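Local coordinates for protein fimbrial structural subunit (Actinomyces naeslundii, PDB 3QDH) that probably builds the shaft of Actinomyces type 2 fimbriae and mediates adhesion to streptococci and host cells during oral biofilm development, at residues Y18-L23 and A206-T211; G159-K164 and K224-S229; L185-N190 and T244-V249; G194-D199 and P270-V275; K198-D203 and V249-K254. All blocks are in the same frame, centred on the assembly; numbering follows the deposited sequence.

Contact 1. Residues Y18-L23 and A206-T211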
# COMPACT_ATOMS: atom_id res chain seq x y z
N TYR A 18 -0.62 -3.90 8.69
CA TYR A 18 0.43 -2.98 9.11
C TYR A 18 1.85 -3.46 8.84
O TYR A 18 2.79 -2.67 8.87
CB TYR A 18 0.32 -2.70 10.61
CG TYR A 18 -0.96 -2.04 11.05
CD1 TYR A 18 -1.31 -0.77 10.58
CD2 TYR A 18 -1.80 -2.66 11.98
CE1 TYR A 18 -2.47 -0.16 11.00
CE2 TYR A 18 -2.96 -2.05 12.41
CZ TYR A 18 -3.29 -0.80 11.91
OH TYR A 18 -4.45 -0.19 12.33
N GLY A 19 2.01 -4.76 8.61
CA GLY A 19 3.34 -5.35 8.51
C GLY A 19 3.84 -5.60 7.11
O GLY A 19 3.06 -5.68 6.16
N VAL A 20 5.16 -5.72 6.99
CA VAL A 20 5.83 -6.14 5.77
C VAL A 20 5.20 -7.43 5.22
O VAL A 20 4.87 -8.35 5.98
CB VAL A 20 7.37 -6.28 6.01
CG1 VAL A 20 7.68 -7.32 7.10
CG2 VAL A 20 8.10 -6.60 4.73
N GLY A 21 5.01 -7.48 3.90
CA GLY A 21 4.32 -8.60 3.26
C GLY A 21 2.85 -8.30 3.00
O GLY A 21 2.16 -9.10 2.37
N SER A 22 2.38 -7.16 3.51
CA SER A 22 1.03 -6.67 3.22
C SER A 22 1.02 -5.94 1.88
O SER A 22 2.06 -5.47 1.40
CB SER A 22 0.56 -5.71 4.31
OG SER A 22 0.46 -6.35 5.57
N LEU A 23 -0.16 -5.83 1.28
CA LEU A 23 -0.31 -4.99 0.09
C LEU A 23 -0.44 -3.51 0.47
O LEU A 23 -0.99 -3.18 1.52
CB LEU A 23 -1.55 -5.42 -0.71
CG LEU A 23 -1.56 -6.82 -1.32
CD1 LEU A 23 -2.96 -7.17 -1.80
CD2 LEU A 23 -0.56 -6.94 -2.45
N ALA A 206 0.52 -9.72 11.18
CA ALA A 206 1.28 -10.66 10.36
C ALA A 206 2.52 -10.00 9.76
O ALA A 206 2.43 -8.98 9.07
CB ALA A 206 0.40 -11.25 9.27
N ILE A 207 3.68 -10.59 10.05
CA ILE A 207 4.95 -10.18 9.48
C ILE A 207 5.36 -11.24 8.47
O ILE A 207 5.67 -12.37 8.85
CB ILE A 207 6.05 -10.01 10.58
CG1 ILE A 207 5.63 -8.96 11.63
CG2 ILE A 207 7.41 -9.70 9.97
CD1 ILE A 207 5.22 -7.59 11.07
N ASN A 208 5.34 -10.87 7.19
CA ASN A 208 5.51 -11.84 6.10
C ASN A 208 4.64 -13.09 6.28
O ASN A 208 5.10 -14.22 6.08
CB ASN A 208 6.99 -12.19 5.89
CG ASN A 208 7.75 -11.14 5.08
OD1 ASN A 208 8.89 -10.80 5.41
ND2 ASN A 208 7.13 -10.63 4.02
N GLY A 209 3.38 -12.88 6.69
CA GLY A 209 2.40 -13.96 6.83
C GLY A 209 2.40 -14.67 8.17
O GLY A 209 1.51 -15.47 8.45
N GLU A 210 3.40 -14.38 9.00
CA GLU A 210 3.53 -15.02 10.30
C GLU A 210 3.19 -14.03 11.43
O GLU A 210 3.73 -12.92 11.46
CB GLU A 210 4.94 -15.59 10.48
CG GLU A 210 5.42 -16.51 9.34
CD GLU A 210 4.62 -17.81 9.23
OE1 GLU A 210 4.19 -18.36 10.27
OE2 GLU A 210 4.44 -18.30 8.09
N THR A 211 2.30 -14.45 12.33
CA THR A 211 1.85 -13.60 13.44
C THR A 211 2.60 -13.88 14.75
O THR A 211 2.37 -13.19 15.75
CB THR A 211 0.33 -13.74 13.70
OG1 THR A 211 0.01 -15.11 14.00
CG2 THR A 211 -0.49 -13.28 12.49
O HOH W 1 0.56 -7.29 8.10
O HOH W 2 2.18 -10.22 6.10

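Contact 2. Residues G159-K164 and K224-S229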
# COMPACT_ATOMS: atom_id res chain seq x y z
N GLY A 159 8.68 1.99 8.67
CA GLY A 159 9.89 1.86 9.46
C GLY A 159 10.12 0.42 9.87
O GLY A 159 9.25 -0.44 9.73
N ASP A 160 11.32 0.15 10.39
CA ASP A 160 11.67 -1.21 10.76
C ASP A 160 11.84 -1.34 12.28
O ASP A 160 11.83 -0.34 13.00
CB ASP A 160 12.92 -1.67 10.01
CG ASP A 160 14.12 -0.76 10.21
OD1 ASP A 160 14.11 0.06 11.15
OD2 ASP A 160 15.08 -0.88 9.42
N LEU A 161 11.97 -2.57 12.74
CA LEU A 161 12.13 -2.85 14.16
C LEU A 161 13.09 -4.01 14.32
O LEU A 161 12.94 -5.05 13.67
CB LEU A 161 10.77 -3.19 14.79
CG LEU A 161 10.68 -3.55 16.28
CD1 LEU A 161 11.00 -2.35 17.17
CD2 LEU A 161 9.29 -4.10 16.60
N LEU A 162 14.11 -3.82 15.16
CA LEU A 162 15.01 -4.90 15.53
C LEU A 162 14.85 -5.18 17.02
O LEU A 162 15.05 -4.29 17.85
CB LEU A 162 16.46 -4.58 15.16
CG LEU A 162 17.60 -5.56 15.48
CD1 LEU A 162 17.26 -7.02 15.15
CD2 LEU A 162 18.90 -5.15 14.78
N ILE A 163 14.44 -6.40 17.34
CA ILE A 163 14.24 -6.85 18.71
C ILE A 163 15.42 -7.75 19.10
O ILE A 163 15.84 -8.59 18.31
CB ILE A 163 12.90 -7.63 18.85
CG1 ILE A 163 11.72 -6.75 18.40
CG2 ILE A 163 12.69 -8.12 20.29
CD1 ILE A 163 10.49 -7.54 17.95
N LYS A 164 15.95 -7.55 20.30
CA LYS A 164 16.98 -8.44 20.85
C LYS A 164 16.60 -8.95 22.24
O LYS A 164 16.38 -8.16 23.16
CB LYS A 164 18.35 -7.76 20.88
CG LYS A 164 19.51 -8.73 21.11
CD LYS A 164 20.86 -8.05 20.96
CE LYS A 164 22.00 -9.05 21.12
NZ LYS A 164 23.32 -8.45 20.77
N LYS A 224 11.28 -6.01 9.01
CA LYS A 224 11.77 -5.15 7.93
C LYS A 224 10.81 -4.04 7.50
O LYS A 224 11.16 -3.19 6.68
CB LYS A 224 12.21 -5.99 6.72
CG LYS A 224 13.64 -6.52 6.81
CD LYS A 224 14.09 -7.12 5.48
CE LYS A 224 15.61 -7.14 5.35
NZ LYS A 224 16.08 -7.83 4.11
N GLY A 225 9.61 -4.03 8.07
CA GLY A 225 8.66 -2.96 7.77
C GLY A 225 7.41 -2.97 8.61
O GLY A 225 6.72 -3.99 8.70
N LEU A 226 7.13 -1.83 9.24
CA LEU A 226 5.85 -1.56 9.88
C LEU A 226 5.34 -0.20 9.40
O LEU A 226 6.12 0.74 9.24
CB LEU A 226 5.98 -1.57 11.41
CG LEU A 226 6.16 -2.93 12.11
CD1 LEU A 226 6.65 -2.73 13.54
CD2 LEU A 226 4.88 -3.76 12.11
N PHE A 227 4.03 -0.10 9.18
CA PHE A 227 3.40 1.14 8.70
C PHE A 227 3.50 2.27 9.72
O PHE A 227 3.33 2.04 10.92
CB PHE A 227 1.94 0.86 8.33
CG PHE A 227 1.15 2.09 7.97
CD1 PHE A 227 1.37 2.75 6.75
CD2 PHE A 227 0.19 2.59 8.84
CE1 PHE A 227 0.63 3.87 6.41
CE2 PHE A 227 -0.55 3.72 8.51
CZ PHE A 227 -0.32 4.36 7.30
N ILE A 228 3.80 3.48 9.26
CA ILE A 228 3.89 4.64 10.14
C ILE A 228 2.74 5.62 9.92
O ILE A 228 2.00 5.94 10.85
CB ILE A 228 5.26 5.34 10.02
CG1 ILE A 228 6.35 4.45 10.63
CG2 ILE A 228 5.25 6.71 10.72
CD1 ILE A 228 7.74 4.95 10.39
N SER A 229 2.60 6.07 8.67
CA SER A 229 1.61 7.08 8.29
C SER A 229 1.58 7.23 6.77
O SER A 229 2.49 6.76 6.08
CB SER A 229 1.97 8.43 8.89
OG SER A 229 3.09 8.99 8.22

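Contact 3. Residues L185-N190 and T244-V249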
# COMPACT_ATOMS: atom_id res chain seq x y z
N LEU A 185 3.10 -8.74 17.73
CA LEU A 185 2.97 -7.29 17.59
C LEU A 185 1.51 -6.85 17.47
O LEU A 185 0.73 -7.46 16.74
CB LEU A 185 3.78 -6.78 16.40
CG LEU A 185 5.26 -6.50 16.63
CD1 LEU A 185 6.03 -6.58 15.32
CD2 LEU A 185 5.48 -5.15 17.32
N TYR A 186 1.17 -5.77 18.18
CA TYR A 186 -0.18 -5.23 18.17
C TYR A 186 -0.20 -3.75 17.80
O TYR A 186 0.76 -3.02 18.04
CB TYR A 186 -0.85 -5.42 19.55
CG TYR A 186 -1.21 -6.84 19.90
CD1 TYR A 186 -0.30 -7.68 20.55
CD2 TYR A 186 -2.48 -7.35 19.61
CE1 TYR A 186 -0.64 -8.99 20.89
CE2 TYR A 186 -2.83 -8.66 19.95
CZ TYR A 186 -1.91 -9.48 20.59
OH TYR A 186 -2.24 -10.78 20.92
N LYS A 187 -1.32 -3.32 17.21
CA LYS A 187 -1.62 -1.91 17.04
C LYS A 187 -1.81 -1.26 18.42
O LYS A 187 -2.46 -1.83 19.29
CB LYS A 187 -2.90 -1.75 16.21
CG LYS A 187 -3.37 -0.32 16.05
CD LYS A 187 -4.82 -0.26 15.57
CE LYS A 187 -5.33 1.17 15.58
NZ LYS A 187 -5.43 1.74 16.96
N ALA A 188 -1.22 -0.08 18.61
CA ALA A 188 -1.40 0.70 19.83
C ALA A 188 -2.68 1.54 19.77
O ALA A 188 -3.08 1.97 18.68
CB ALA A 188 -0.19 1.59 20.08
N LYS A 189 -3.30 1.77 20.92
CA LYS A 189 -4.54 2.55 21.01
C LYS A 189 -4.26 4.02 20.70
O LYS A 189 -4.89 4.61 19.82
CB LYS A 189 -5.19 2.40 22.39
CG LYS A 189 -6.73 2.42 22.37
CD LYS A 189 -7.32 2.60 23.76
CE LYS A 189 -7.25 4.06 24.22
NZ LYS A 189 -7.89 4.28 25.55
N ASN A 190 -3.30 4.61 21.43
CA ASN A 190 -2.77 5.92 21.07
C ASN A 190 -1.59 5.73 20.12
O ASN A 190 -0.43 5.81 20.53
CB ASN A 190 -2.36 6.71 22.32
CG ASN A 190 -1.99 8.16 22.01
OD1 ASN A 190 -2.08 8.61 20.86
ND2 ASN A 190 -1.59 8.90 23.03
N THR A 244 6.03 11.09 11.43
CA THR A 244 7.25 10.40 11.03
C THR A 244 7.58 9.26 11.99
O THR A 244 8.65 8.64 11.90
CB THR A 244 8.46 11.37 10.99
OG1 THR A 244 8.50 12.11 12.22
CG2 THR A 244 8.36 12.32 9.81
N ALA A 245 6.67 8.99 12.93
CA ALA A 245 6.81 7.92 13.91
C ALA A 245 5.43 7.42 14.33
O ALA A 245 4.48 8.19 14.36
CB ALA A 245 7.61 8.40 15.13
N ARG A 246 5.33 6.12 14.64
CA ARG A 246 4.07 5.52 15.08
C ARG A 246 4.32 4.49 16.19
O ARG A 246 5.33 3.77 16.15
CB ARG A 246 3.33 4.87 13.91
CG ARG A 246 1.89 4.48 14.22
CD ARG A 246 1.25 3.63 13.12
NE ARG A 246 0.05 2.94 13.59
CZ ARG A 246 -1.20 3.21 13.19
NH1 ARG A 246 -1.44 4.17 12.30
NH2 ARG A 246 -2.21 2.52 13.69
N CYS A 247 3.40 4.42 17.15
CA CYS A 247 3.49 3.49 18.27
C CYS A 247 2.86 2.13 17.97
O CYS A 247 1.80 2.03 17.35
CB CYS A 247 2.79 4.05 19.52
SG CYS A 247 3.41 5.61 20.15
N TYR A 248 3.55 1.08 18.43
CA TYR A 248 3.02 -0.27 18.44
C TYR A 248 3.23 -0.89 19.83
O TYR A 248 3.91 -0.31 20.68
CB TYR A 248 3.72 -1.13 17.38
CG TYR A 248 3.31 -0.85 15.96
CD1 TYR A 248 2.33 -1.63 15.34
CD2 TYR A 248 3.90 0.17 15.22
CE1 TYR A 248 1.94 -1.40 14.03
CE2 TYR A 248 3.52 0.42 13.89
CZ TYR A 248 2.54 -0.37 13.31
OH TYR A 248 2.15 -0.16 12.01
N VAL A 249 2.63 -2.06 20.05
CA VAL A 249 2.73 -2.76 21.33
C VAL A 249 3.29 -4.18 21.12
O VAL A 249 2.69 -5.00 20.42
CB VAL A 249 1.37 -2.81 22.07
CG1 VAL A 249 1.46 -3.66 23.34
CG2 VAL A 249 0.90 -1.40 22.41
O HOH W 3 0.05 1.07 15.62

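Contact 4. Residues G194-D199 and P270-V275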
# COMPACT_ATOMS: atom_id res chain seq x y z
N GLY A 194 3.22 11.10 21.90
CA GLY A 194 4.58 11.62 22.06
C GLY A 194 5.43 10.61 22.83
O GLY A 194 6.63 10.47 22.58
N THR A 195 4.79 9.92 23.77
CA THR A 195 5.39 8.82 24.52
C THR A 195 4.48 7.61 24.41
O THR A 195 3.34 7.63 24.89
CB THR A 195 5.61 9.20 26.00
OG1 THR A 195 6.46 10.35 26.09
CG2 THR A 195 6.23 8.04 26.79
N CYS A 196 4.98 6.55 23.76
CA CYS A 196 4.20 5.35 23.49
C CYS A 196 3.80 4.57 24.75
O CYS A 196 4.55 4.53 25.73
CB CYS A 196 4.94 4.43 22.50
SG CYS A 196 5.26 5.20 20.88
N THR A 197 2.62 3.95 24.70
CA THR A 197 1.97 3.33 25.86
C THR A 197 1.76 1.82 25.65
O THR A 197 1.78 1.33 24.52
CB THR A 197 0.62 4.04 26.15
OG1 THR A 197 0.85 5.43 26.42
CG2 THR A 197 -0.11 3.43 27.34
N LYS A 198 1.55 1.09 26.75
CA LYS A 198 1.28 -0.36 26.71
C LYS A 198 -0.10 -0.73 26.16
O LYS A 198 -0.36 -1.90 25.87
CB LYS A 198 1.46 -0.97 28.10
CG LYS A 198 2.90 -1.13 28.56
CD LYS A 198 2.96 -1.77 29.95
CE LYS A 198 4.38 -2.16 30.35
NZ LYS A 198 5.32 -1.00 30.44
N ASP A 199 -0.99 0.26 26.03
CA ASP A 199 -2.37 0.04 25.59
C ASP A 199 -2.49 -0.44 24.14
O ASP A 199 -2.02 0.23 23.22
CB ASP A 199 -3.21 1.30 25.81
CG ASP A 199 -3.65 1.47 27.25
OD1 ASP A 199 -3.05 2.31 27.95
OD2 ASP A 199 -4.57 0.75 27.68
N PRO A 270 5.96 -1.14 24.89
CA PRO A 270 5.63 -0.13 23.88
C PRO A 270 6.82 0.16 22.98
O PRO A 270 7.93 0.36 23.47
CB PRO A 270 5.29 1.11 24.72
CG PRO A 270 5.11 0.62 26.13
CD PRO A 270 6.03 -0.56 26.24
N VAL A 271 6.60 0.18 21.66
CA VAL A 271 7.68 0.47 20.71
C VAL A 271 7.34 1.63 19.75
O VAL A 271 6.24 1.68 19.19
CB VAL A 271 8.11 -0.80 19.90
CG1 VAL A 271 8.78 -1.82 20.81
CG2 VAL A 271 6.92 -1.43 19.17
N LYS A 272 8.30 2.54 19.59
CA LYS A 272 8.16 3.70 18.71
C LYS A 272 8.90 3.46 17.39
O LYS A 272 10.14 3.45 17.35
CB LYS A 272 8.68 4.97 19.40
CG LYS A 272 8.55 6.27 18.60
CD LYS A 272 9.06 7.48 19.38
CE LYS A 272 10.59 7.55 19.42
NZ LYS A 272 11.12 8.47 20.48
N ILE A 273 8.14 3.25 16.33
CA ILE A 273 8.68 3.00 14.99
C ILE A 273 8.87 4.32 14.24
O ILE A 273 7.92 5.09 14.10
CB ILE A 273 7.75 2.06 14.17
CG1 ILE A 273 7.41 0.78 14.95
CG2 ILE A 273 8.34 1.77 12.79
CD1 ILE A 273 8.61 -0.07 15.37
N GLU A 274 10.08 4.56 13.75
CA GLU A 274 10.41 5.82 13.08
C GLU A 274 10.84 5.58 11.63
O GLU A 274 11.26 4.48 11.28
CB GLU A 274 11.49 6.59 13.85
CG GLU A 274 11.11 6.90 15.30
CD GLU A 274 11.69 8.21 15.81
OE1 GLU A 274 12.92 8.42 15.67
OE2 GLU A 274 10.91 9.03 16.35
N VAL A 275 10.72 6.62 10.80
CA VAL A 275 11.00 6.51 9.37
C VAL A 275 12.49 6.32 9.13
O VAL A 275 13.29 7.20 9.43
CB VAL A 275 10.49 7.75 8.58
CG1 VAL A 275 10.65 7.54 7.08
CG2 VAL A 275 9.04 8.03 8.88

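Contact 5. Residues K198-D203 and V249-K254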
# COMPACT_ATOMS: atom_id res chain seq x y z
N LYS A 198 1.55 1.09 26.75
CA LYS A 198 1.28 -0.36 26.71
C LYS A 198 -0.10 -0.73 26.16
O LYS A 198 -0.36 -1.90 25.87
CB LYS A 198 1.46 -0.97 28.10
CG LYS A 198 2.90 -1.13 28.56
CD LYS A 198 2.96 -1.77 29.95
CE LYS A 198 4.38 -2.16 30.35
NZ LYS A 198 5.32 -1.00 30.44
N ASP A 199 -0.99 0.26 26.03
CA ASP A 199 -2.37 0.04 25.59
C ASP A 199 -2.49 -0.44 24.14
O ASP A 199 -2.02 0.23 23.22
CB ASP A 199 -3.21 1.30 25.81
CG ASP A 199 -3.65 1.47 27.25
OD1 ASP A 199 -3.05 2.31 27.95
OD2 ASP A 199 -4.57 0.75 27.68
N LYS A 200 -3.13 -1.59 23.95
CA LYS A 200 -3.22 -2.24 22.65
C LYS A 200 -4.66 -2.58 22.25
O LYS A 200 -5.57 -2.56 23.09
CB LYS A 200 -2.34 -3.50 22.62
CG LYS A 200 -2.91 -4.70 23.38
CD LYS A 200 -1.92 -5.86 23.44
CE LYS A 200 -2.58 -7.17 23.88
NZ LYS A 200 -3.08 -7.14 25.29
N GLU A 201 -4.85 -2.89 20.97
CA GLU A 201 -6.12 -3.41 20.45
C GLU A 201 -5.90 -4.23 19.18
O GLU A 201 -4.84 -4.15 18.55
CB GLU A 201 -7.13 -2.27 20.20
CG GLU A 201 -6.83 -1.39 18.99
CD GLU A 201 -7.87 -0.30 18.77
OE1 GLU A 201 -7.48 0.83 18.43
OE2 GLU A 201 -9.08 -0.57 18.94
N GLY A 202 -6.90 -5.02 18.82
CA GLY A 202 -6.86 -5.82 17.59
C GLY A 202 -6.15 -7.15 17.73
O GLY A 202 -5.70 -7.51 18.82
N ASP A 203 -6.06 -7.88 16.63
CA ASP A 203 -5.35 -9.15 16.59
C ASP A 203 -3.85 -8.93 16.28
O ASP A 203 -3.46 -7.85 15.84
CB ASP A 203 -5.99 -10.08 15.55
CG ASP A 203 -7.34 -10.62 16.01
OD1 ASP A 203 -7.84 -10.18 17.07
OD2 ASP A 203 -7.90 -11.49 15.30
N VAL A 249 2.63 -2.06 20.05
CA VAL A 249 2.73 -2.76 21.33
C VAL A 249 3.29 -4.18 21.12
O VAL A 249 2.69 -5.00 20.42
CB VAL A 249 1.37 -2.81 22.07
CG1 VAL A 249 1.46 -3.66 23.34
CG2 VAL A 249 0.90 -1.40 22.41
N LEU A 250 4.45 -4.43 21.72
CA LEU A 250 5.10 -5.74 21.64
C LEU A 250 4.77 -6.59 22.86
O LEU A 250 4.92 -6.15 24.00
CB LEU A 250 6.62 -5.57 21.49
CG LEU A 250 7.47 -6.81 21.21
CD1 LEU A 250 7.15 -7.39 19.84
CD2 LEU A 250 8.95 -6.47 21.32
N VAL A 251 4.30 -7.81 22.62
CA VAL A 251 3.90 -8.73 23.69
C VAL A 251 4.75 -10.00 23.61
O VAL A 251 4.79 -10.66 22.57
CB VAL A 251 2.39 -9.09 23.59
CG1 VAL A 251 2.01 -10.14 24.65
CG2 VAL A 251 1.53 -7.85 23.74
N GLU A 252 5.43 -10.33 24.71
CA GLU A 252 6.14 -11.61 24.81
C GLU A 252 5.15 -12.73 25.13
O GLU A 252 4.42 -12.67 26.13
CB GLU A 252 7.27 -11.56 25.85
CG GLU A 252 8.32 -12.65 25.64
CD GLU A 252 9.39 -12.72 26.74
OE1 GLU A 252 9.54 -11.76 27.52
OE2 GLU A 252 10.08 -13.76 26.79
N THR A 253 5.12 -13.74 24.27
CA THR A 253 4.16 -14.84 24.40
C THR A 253 4.79 -16.12 24.93
O THR A 253 4.09 -16.97 25.50
CB THR A 253 3.46 -15.12 23.05
OG1 THR A 253 4.43 -15.13 22.00
CG2 THR A 253 2.41 -14.04 22.77
N LYS A 254 6.10 -16.26 24.74
CA LYS A 254 6.84 -17.42 25.24
C LYS A 254 8.28 -17.06 25.60
O LYS A 254 9.02 -16.48 24.79
CB LYS A 254 6.83 -18.57 24.22
CG LYS A 254 7.33 -19.91 24.77
CD LYS A 254 7.53 -20.96 23.68
CE LYS A 254 8.87 -20.81 22.97
NZ LYS A 254 10.05 -21.05 23.86

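Contact 1. Residues Y18-L23 and A206-T211
V20 and N208 join two turns, a type II turn from G19 to S22 and a type I' turn from I207 to E210, through one bond from N208 N to V20 O (2.8 Å, 161° at the hydrogen), with G21 CA 4.5 Å from N208 CA and G19 CA 5.2 Å from I207 CA. The donor lies 28° from the carbonyl plane. Beside this bond the two branched side chains cross at about a right angle, V20 CG1 meeting I207 CG2 at 3.7 Å; chi1 of 59° sets CG1 between the backbone N and the carbonyl carbon of V20, where it faces that methyl. The other branch of I207 ends with CD1 3.9 Å from G19 CA, lying against bare backbone. The N208 amide reaches back in the same way, its ND2 coming to 3.5 Å from G21 CA, a van der Waals approach. Two waters bridge the backbones. One accepts from G19 N and donates to A206 O (2.7 Å) and S22 OG (2.7 Å); S22 OG in turn donates to G19 O. A second links V20 O to G209 N. The turns thus connect the Sgo0707 N2 part of the chain with the SpaA-like part. The 18-23 loop runs into strand 23-31, and backbone hydrogen bonds from Y18 and V20 tie it to F227 and G225 of strand 220-230, while I207 also packs on V223 and L226 of that strand.

Contact 2. Residues G159-K164 and K224-S229
I228 reaches back over the backbone of G159 where strands 159-164 and 224-229 meet. Its CB stands 5.0 Å from G159 N, and chi1 of -70° sets CG1 anti to the carbonyl carbon. CG1 closes to 3.9 Å from G159 N, and the terminal CD1 comes to 3.6 Å from the same nitrogen, pressing also on G159 CA. With no side chain on G159, the methyl can rest directly on the main chain; I228 also packs on I273 and V275. The strands are an antiparallel pair of the SpaA-like prealbumin (CnaB-type) module, with one hydrogen-bonded pair within these segments, G159 with L226. G159 N donates to L226 O (2.9 Å, 170°), in the carbonyl plane, and L226 N answers to G159 O at 2.6 Å, short and nearly in line with C=O. G159 O also receives a CA-H...O approach from G225 CA at 3.2 Å. The short segments cross at 125°, and I228 and S229 both face R157, which defines a classic beta bulge just past the pair. Further along, L161 and L226 both pack on I273 of the facing sheet, with L226 CD1 4.3 Å from L161 CD2. At the exposed end D160 CB passes K224 C at 4.0 Å, and K224 points its own side chain away.

Contact 3. Residues L185-N190 and T244-V249
The antiparallel sheet of the SpaA-like, CnaB-type domain is built here by strands 182-188 and 245-254, held at the hydrogen-bonded pair Y186 with V249. Y186 N donates to V249 O at 2.8 Å, and V249 N returns a straighter bond to Y186 O (2.9 Å, 168° at the hydrogen). Y186 O also meets the edge of the Y248 ring, CD1 at 3.4 Å and near the ring plane, because chi1 of -75° turns the ring back alongside the neighbouring strand. Past this pair A188 points its methyl at the other strand: A188 CB comes to 3.4 Å from C247 O and also touches V249 CG2 and the CB of C247, whose sulfur is disulfide-bonded to C196. On the other side K187 runs obliquely across R246, with its CG 3.9 Å from R246 NH2, at the guanidinium edge and in its plane. The chain of K187 bends at its last torsion, bringing NZ to A188 O at 2.9 Å, 35° out of the carbonyl plane. The two like charges probably tolerate this proximity because K187 NZ pairs with E201 and R246 NH2 with D238; R246 NH1 bonds Y192. One water accepts from R246 NE at 2.8 Å, donates to C247 O, and hangs 3.4 Å above the plane of the Y248 ring, over its centre.

Contact 4. Residues G194-D199 and P270-V275
P270 wedges its ring against the loop 194-199, CB and CG forward, between the side chain of C196 and the stem of K198. CB rests near two carbonyls, 3.5 Å from T197 O and 3.6 Å from C196 O, and also lies 4.0 Å from C196 CB. CG meets the peptide that follows, at 3.6 Å from K198 N. The lysine stem crosses the proline obliquely, K198 CG being 3.7 Å from P270 CG, although its CB bond leads away from the strand; chi1 of -75° sets CG beside the backbone N, which brings it back to the CG and CD of the proline. At the other end of the contact, C196 points at the strand and its SG settles on the base of K272, 3.7 Å from CB. All of this is van der Waals packing. The cysteine sulfur is tethered to C247, so the disulfide fastens the loop covalently to strand 245-254, and P270 packs against it. Strand 268-274 pairs on one edge with strand 245-254, through V271 with Y248 and I273 with R246. I273 packs on L161, L226 and I228 of the facing sheet.

Contact 5. Residues K198-D203 and V249-K254
At the surface of the SpaA-like module, the loop 198-203 lies across the face of strand 249-254 that carries V249 and V251, and its weakly bonded strand at about 200-201 pairs with strand 182-188. V249 spreads its two methyls under the loop backbone: CG2 comes to 3.4 Å from D199 O and CG1 to 3.6 Å from K198 O, so both branches face carbonyl oxygens. K200 supplies the rest of the contact. Its CB lies 3.8 Å from V249 CB, and its chain then runs at about a right angle to both valines. Chi1 of 75° places CG between the backbone N and the carbonyl carbon of K200, and this turn carries the stem over the strand. CD then meets V251 CG2 at 4.0 Å and V249 CG1 at 4.0 Å, one methyl on each valine, while CE is 4.2 Å from V251 CG2. A bend at the last torsion (-67°) lifts NZ off this apolar surface; the ammonium makes a cation-pi contact with Y186 of the strand between. Neighbouring K198 packs on V268. The chemistry splits the lysine in two, its methylenes packing on V249 and V251 and its charge probably being steadied by the tyrosine ring.

How the contacts relate
In this C-terminal piece of the pilin, contacts 2 to 5 lie within the SpaA-like module, and contact 1 ties it to the Sgo0707 N2 part. Contacts 3 and 4, centres about 5 Å apart, are joined by the disulfide C196 to C247; contact 5 shares V249 with contact 3 and K198 and D199 with contact 4, and all three reach one sheet. Contact 2, in the other sheet, lies about 10 Å between centres from contact 3 and about 11 Å from contact 1. The chain runs 18-23, 159-164, 185-190, 194-211, 224-229, 244-254, 270-275. Segments alternate except between contacts 4 and 5, bringing distant parts together, consistent with a compact shaft module.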